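Local atomic coordinates of cystalysin (PDB entry 1C7N), a protein that belongs to the class I and II aminotransferase family of fold-type I enzymes and binds pyridoxal-5'-phosphate. Residues A[224-236]-A[247-261]. Sequence-based numbering, arbitrary orientation.
Sequences EQLADKTITFTAP and MSNIIIKNPDIRERF
Lys-253 reaches across to the short helix 224-227 and ends between two carboxylates. Its CG lies anti to the backbone N (chi1 174°), and the rest of the chain is extended. This carries NZ past the CB of Ala-227 to Glu-224 OE1 at 2.5 Å and Asp-228 OD2 at 2.8 Å. Both are salt bridges. NZ meets OE1 on its anti side and OD2 on its syn side, tilted out of both carboxylate planes. The two acids probably keep the lysine charged. A water bonded to Asp-228 OD2 also makes a weak bond to Asn-254 ND2.

Ile-231 makes most of the apolar contacts across the two segments. Its CG2 lies 3.8 Å from CG2 of Ile-250 and also covers one face of the Phe-233 ring, toward the rim. Its CG1 lies 3.9 Å from CG2 of Ile-257, on helix 255-267. Ile-252 runs alongside Ile-231, pointing the same way. Ala-101 of helix 98-109 packs on Phe-233 and Ile-250.

Beyond Ile-231 the two strands pair antiparallel. Thr-232 and Ile-251 form a hydrogen-bonded pair, with Thr-232 N to Ile-251 O at 3.0 Å and nearly straight (175°). Farther along, Thr-234 OG1 donates to Asn-249 O at 2.7 Å, on a lone pair in the carbonyl plane. Asn-254 is the N-cap of helix 255-267: its OD1 accepts from Ile-257 N at 2.8 Å. Ser-248 touches pyridoxal-5'-phosphate. The pair 230-234 and 248-251 belongs to the mixed seven-stranded sheet of the large domain, the hallmark of fold-type I pyridoxal-phosphate enzymes, where 248-251 is the antiparallel strand.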
loop_
_atom_site.group_PDB
_atom_site.type_symbol
_atom_site.label_atom_id
_atom_site.label_comp_id
_atom_site.label_asym_id
_atom_site.label_seq_id
_atom_site.Cartn_x
_atom_site.Cartn_y
_atom_site.Cartn_z
ATOM N N GLU A 224 12.441 -29.334 -1.529
ATOM C CA GLU A 224 11.107 -29.147 -0.969
ATOM C C GLU A 224 11.101 -28.933 0.539
ATOM O O GLU A 224 10.257 -28.201 1.059
ATOM C CB GLU A 224 10.209 -30.332 -1.331
ATOM C CG GLU A 224 9.709 -30.322 -2.771
ATOM C CD GLU A 224 8.964 -29.042 -3.125
ATOM O OE1 GLU A 224 8.435 -28.382 -2.203
ATOM O OE2 GLU A 224 8.895 -28.698 -4.324
ATOM N N GLN A 225 12.033 -29.568 1.245
ATOM C CA GLN A 225 12.101 -29.398 2.691
ATOM C C GLN A 225 12.594 -27.994 3.013
ATOM O O GLN A 225 12.203 -27.408 4.022
ATOM C CB GLN A 225 13.018 -30.444 3.330
ATOM C CG GLN A 225 12.385 -31.824 3.455
ATOM C CD GLN A 225 12.238 -32.523 2.120
ATOM O OE1 GLN A 225 13.232 -32.903 1.493
ATOM N NE2 GLN A 225 10.994 -32.694 1.670
ATOM N N LEU A 226 13.463 -27.460 2.160
ATOM C CA LEU A 226 13.959 -26.102 2.359
ATOM C C LEU A 226 12.766 -25.180 2.114
ATOM O O LEU A 226 12.506 -24.262 2.894
ATOM C CB LEU A 226 15.086 -25.778 1.373
ATOM C CG LEU A 226 15.626 -24.343 1.410
ATOM C CD1 LEU A 226 16.294 -24.063 2.758
ATOM C CD2 LEU A 226 16.612 -24.141 0.275
ATOM N N ALA A 227 12.032 -25.450 1.037
ATOM C CA ALA A 227 10.854 -24.659 0.680
ATOM C C ALA A 227 9.824 -24.660 1.809
ATOM O O ALA A 227 9.048 -23.716 1.948
ATOM C CB ALA A 227 10.218 -25.206 -0.601
ATOM N N ASP A 228 9.819 -25.729 2.601
ATOM C CA ASP A 228 8.891 -25.861 3.723
ATOM C C ASP A 228 9.096 -24.780 4.786
ATOM O O ASP A 228 8.187 -24.483 5.556
ATOM C CB ASP A 228 9.038 -27.242 4.374
ATOM C CG ASP A 228 8.359 -28.345 3.577
ATOM O OD1 ASP A 228 8.639 -29.532 3.861
ATOM O OD2 ASP A 228 7.543 -28.034 2.683
ATOM N N LYS A 229 10.290 -24.197 4.839
ATOM C CA LYS A 229 10.545 -23.144 5.813
ATOM C C LYS A 229 11.164 -21.897 5.185
ATOM O O LYS A 229 11.937 -21.182 5.819
ATOM C CB LYS A 229 11.431 -23.660 6.952
ATOM C CG LYS A 229 12.833 -24.095 6.562
ATOM C CD LYS A 229 13.616 -24.431 7.824
ATOM C CE LYS A 229 15.070 -24.756 7.538
ATOM N NZ LYS A 229 15.835 -24.893 8.819
ATOM N N THR A 230 10.800 -21.636 3.935
ATOM C CA THR A 230 11.307 -20.473 3.212
ATOM C C THR A 230 10.200 -19.488 2.834
ATOM O O THR A 230 9.069 -19.880 2.547
ATOM C CB THR A 230 12.018 -20.891 1.895
ATOM O OG1 THR A 230 13.139 -21.734 2.194
ATOM C CG2 THR A 230 12.502 -19.654 1.123
ATOM N N ILE A 231 10.546 -18.206 2.853
ATOM C CA ILE A 231 9.643 -17.138 2.447
ATOM C C ILE A 231 10.424 -16.466 1.326
ATOM O O ILE A 231 11.521 -15.965 1.555
ATOM C CB ILE A 231 9.407 -16.091 3.559
ATOM C CG1 ILE A 231 8.541 -16.678 4.676
ATOM C CG2 ILE A 231 8.740 -14.862 2.963
ATOM C CD1 ILE A 231 8.363 -15.742 5.868
ATOM N N THR A 232 9.878 -16.485 0.115
ATOM C CA THR A 232 10.561 -15.880 -1.021
ATOM C C THR A 232 9.847 -14.616 -1.477
ATOM O O THR A 232 8.657 -14.650 -1.807
ATOM C CB THR A 232 10.655 -16.867 -2.207
ATOM O OG1 THR A 232 11.424 -18.015 -1.818
ATOM C CG2 THR A 232 11.323 -16.202 -3.395
ATOM N N PHE A 233 10.578 -13.504 -1.482
ATOM C CA PHE A 233 10.021 -12.219 -1.891
ATOM C C PHE A 233 10.271 -11.943 -3.370
ATOM O O PHE A 233 11.415 -11.944 -3.825
ATOM C CB PHE A 233 10.636 -11.073 -1.073
ATOM C CG PHE A 233 10.664 -11.323 0.410
ATOM C CD1 PHE A 233 11.686 -12.074 0.982
ATOM C CD2 PHE A 233 9.672 -10.804 1.240
ATOM C CE1 PHE A 233 11.722 -12.305 2.357
ATOM C CE2 PHE A 233 9.700 -11.033 2.618
ATOM C CZ PHE A 233 10.728 -11.785 3.175
ATOM N N THR A 234 9.198 -11.734 -4.127
ATOM C CA THR A 234 9.337 -11.425 -5.549
ATOM C C THR A 234 8.386 -10.292 -5.879
ATOM O O THR A 234 7.477 -9.979 -5.103
ATOM C CB THR A 234 8.963 -12.612 -6.468
ATOM O OG1 THR A 234 7.535 -12.699 -6.574
ATOM C CG2 THR A 234 9.511 -13.915 -5.917
ATOM N N ALA A 235 8.601 -9.676 -7.035
ATOM C CA ALA A 235 7.756 -8.583 -7.478
ATOM C C ALA A 235 8.177 -8.183 -8.883
ATOM O O ALA A 235 9.296 -8.470 -9.313
ATOM C CB ALA A 235 7.887 -7.388 -6.529
ATOM N N PRO A 236 7.275 -7.528 -9.626
ATOM C CA PRO A 236 7.583 -7.094 -10.991
ATOM C C PRO A 236 8.162 -5.673 -11.023
ATOM O O PRO A 236 8.592 -5.204 -12.075
ATOM C CB PRO A 236 6.221 -7.169 -11.673
ATOM C CG PRO A 236 5.314 -6.654 -10.578
ATOM C CD PRO A 236 5.830 -7.398 -9.348
ATOM N N MET A 247 3.093 -3.393 -5.694
ATOM C CA MET A 247 2.483 -4.721 -5.698
ATOM C C MET A 247 3.566 -5.789 -5.691
ATOM O O MET A 247 4.394 -5.850 -6.600
ATOM C CB MET A 247 1.568 -4.905 -6.909
ATOM C CG MET A 247 0.833 -6.246 -6.932
ATOM S SD MET A 247 -0.010 -6.675 -5.377
ATOM C CE MET A 247 -1.300 -5.426 -5.311
ATOM N N SER A 248 3.562 -6.623 -4.657
ATOM C CA SER A 248 4.559 -7.676 -4.521
ATOM C C SER A 248 3.915 -9.057 -4.417
ATOM O O SER A 248 2.777 -9.197 -3.962
ATOM C CB SER A 248 5.406 -7.428 -3.272
ATOM O OG SER A 248 5.918 -6.108 -3.250
ATOM N N ASN A 249 4.655 -10.073 -4.843
ATOM C CA ASN A 249 4.178 -11.444 -4.781
ATOM C C ASN A 249 5.088 -12.246 -3.862
ATOM O O ASN A 249 6.124 -12.770 -4.291
ATOM C CB ASN A 249 4.155 -12.064 -6.174
ATOM C CG ASN A 249 3.106 -11.441 -7.056
ATOM O OD1 ASN A 249 1.914 -11.449 -6.723
ATOM N ND2 ASN A 249 3.534 -10.891 -8.187
ATOM N N ILE A 250 4.704 -12.318 -2.591
ATOM C CA ILE A 250 5.479 -13.042 -1.595
ATOM C C ILE A 250 5.019 -14.489 -1.645
ATOM O O ILE A 250 3.838 -14.781 -1.425
ATOM C CB ILE A 250 5.244 -12.461 -0.184
ATOM C CG1 ILE A 250 5.217 -10.934 -0.251
ATOM C CG2 ILE A 250 6.373 -12.892 0.748
ATOM C CD1 ILE A 250 6.525 -10.310 -0.764
ATOM N N ILE A 251 5.946 -15.394 -1.946
ATOM C CA ILE A 251 5.611 -16.811 -2.061
ATOM C C ILE A 251 5.954 -17.602 -0.807
ATOM O O ILE A 251 7.113 -17.644 -0.378
ATOM C CB ILE A 251 6.337 -17.446 -3.267
ATOM C CG1 ILE A 251 6.151 -16.567 -4.507
ATOM C CG2 ILE A 251 5.787 -18.842 -3.538
ATOM C CD1 ILE A 251 4.694 -16.294 -4.862
ATOM N N ILE A 252 4.937 -18.237 -0.232
ATOM C CA ILE A 252 5.099 -19.030 0.987
ATOM C C ILE A 252 4.354 -20.358 0.861
ATOM O O ILE A 252 3.123 -20.399 0.899
ATOM C CB ILE A 252 4.550 -18.272 2.211
ATOM C CG1 ILE A 252 5.127 -16.853 2.238
ATOM C CG2 ILE A 252 4.923 -19.004 3.492
ATOM C CD1 ILE A 252 4.538 -15.984 3.326
ATOM N N LYS A 253 5.112 -21.440 0.710
ATOM C CA LYS A 253 4.548 -22.784 0.570
ATOM C C LYS A 253 3.851 -23.325 1.820
ATOM O O LYS A 253 2.745 -23.862 1.738
ATOM C CB LYS A 253 5.651 -23.767 0.166
ATOM C CG LYS A 253 5.211 -25.223 0.143
ATOM C CD LYS A 253 6.411 -26.153 0.023
ATOM C CE LYS A 253 5.973 -27.596 -0.161
ATOM N NZ LYS A 253 7.109 -28.557 -0.049
ATOM N N ASN A 254 4.504 -23.195 2.972
ATOM C CA ASN A 254 3.952 -23.699 4.225
ATOM C C ASN A 254 2.715 -22.942 4.699
ATOM O O ASN A 254 2.769 -21.737 4.947
ATOM C CB ASN A 254 5.017 -23.673 5.319
ATOM C CG ASN A 254 4.544 -24.331 6.602
ATOM O OD1 ASN A 254 3.929 -23.689 7.457
ATOM N ND2 ASN A 254 4.810 -25.626 6.732
ATOM N N PRO A 255 1.582 -23.650 4.843
ATOM C CA PRO A 255 0.320 -23.054 5.286
ATOM C C PRO A 255 0.423 -22.350 6.635
ATOM O O PRO A 255 -0.185 -21.298 6.839
ATOM C CB PRO A 255 -0.628 -24.249 5.323
ATOM C CG PRO A 255 -0.100 -25.121 4.238
ATOM C CD PRO A 255 1.386 -25.069 4.496
ATOM N N ASP A 256 1.182 -22.933 7.556
ATOM C CA ASP A 256 1.357 -22.345 8.879
ATOM C C ASP A 256 2.124 -21.033 8.797
ATOM O O ASP A 256 1.715 -20.030 9.380
ATOM C CB ASP A 256 2.094 -23.320 9.799
ATOM C CG ASP A 256 1.186 -24.402 10.345
ATOM O OD1 ASP A 256 0.469 -25.041 9.545
ATOM O OD2 ASP A 256 1.193 -24.613 11.575
ATOM N N ILE A 257 3.241 -21.045 8.079
ATOM C CA ILE A 257 4.044 -19.838 7.923
ATOM C C ILE A 257 3.269 -18.803 7.109
ATOM O O ILE A 257 3.264 -17.616 7.439
ATOM C CB ILE A 257 5.376 -20.137 7.202
ATOM C CG1 ILE A 257 6.265 -21.010 8.093
ATOM C CG2 ILE A 257 6.079 -18.837 6.859
ATOM C CD1 ILE A 257 7.541 -21.484 7.412
ATOM N N ARG A 258 2.613 -19.259 6.047
ATOM C CA ARG A 258 1.841 -18.370 5.194
ATOM C C ARG A 258 0.749 -17.659 5.983
ATOM O O ARG A 258 0.589 -16.443 5.882
ATOM C CB ARG A 258 1.217 -19.153 4.034
ATOM C CG ARG A 258 0.501 -18.282 3.007
ATOM C CD ARG A 258 0.187 -19.058 1.731
ATOM N NE ARG A 258 -0.753 -20.156 1.947
ATOM C CZ ARG A 258 -0.483 -21.439 1.710
ATOM N NH1 ARG A 258 0.707 -21.801 1.248
ATOM N NH2 ARG A 258 -1.412 -22.364 1.913
ATOM N N GLU A 259 0.003 -18.420 6.777
ATOM C CA GLU A 259 -1.076 -17.850 7.571
ATOM C C GLU A 259 -0.583 -16.920 8.675
ATOM O O GLU A 259 -1.304 -16.012 9.086
ATOM C CB GLU A 259 -1.952 -18.975 8.142
ATOM C CG GLU A 259 -2.861 -19.606 7.086
ATOM C CD GLU A 259 -3.506 -20.907 7.533
ATOM O OE1 GLU A 259 -4.039 -20.965 8.663
ATOM O OE2 GLU A 259 -3.491 -21.873 6.742
ATOM N N ARG A 260 0.641 -17.133 9.151
ATOM C CA ARG A 260 1.199 -16.269 10.191
ATOM C C ARG A 260 1.661 -14.952 9.570
ATOM O O ARG A 260 1.520 -13.881 10.165
ATOM C CB ARG A 260 2.389 -16.937 10.893
ATOM C CG ARG A 260 2.016 -18.055 11.864
ATOM C CD ARG A 260 2.744 -17.888 13.195
ATOM N NE ARG A 260 4.189 -18.055 13.094
ATOM C CZ ARG A 260 5.054 -17.601 13.996
ATOM N NH1 ARG A 260 4.619 -16.949 15.063
ATOM N NH2 ARG A 260 6.354 -17.799 13.842
ATOM N N PHE A 261 2.230 -15.046 8.372
ATOM C CA PHE A 261 2.708 -13.873 7.647
ATOM C C PHE A 261 1.504 -13.000 7.298
ATOM O O PHE A 261 1.546 -11.775 7.412
ATOM C CB PHE A 261 3.411 -14.314 6.360
ATOM C CG PHE A 261 3.959 -13.180 5.545
ATOM C CD1 PHE A 261 5.224 -12.663 5.804
ATOM C CD2 PHE A 261 3.207 -12.627 4.513
ATOM C CE1 PHE A 261 5.732 -11.611 5.043
ATOM C CE2 PHE A 261 3.706 -11.574 3.749
ATOM C CZ PHE A 261 4.972 -11.065 4.013
HETATM O O HOH W 1 7.197 -22.030 3.430
HETATM O O HOH W 2 5.296 -27.037 3.599
HETATM O O HOH W 3 8.008 -20.921 0.299
HETATM O O HOH W 4 6.233 -11.050 -8.515
#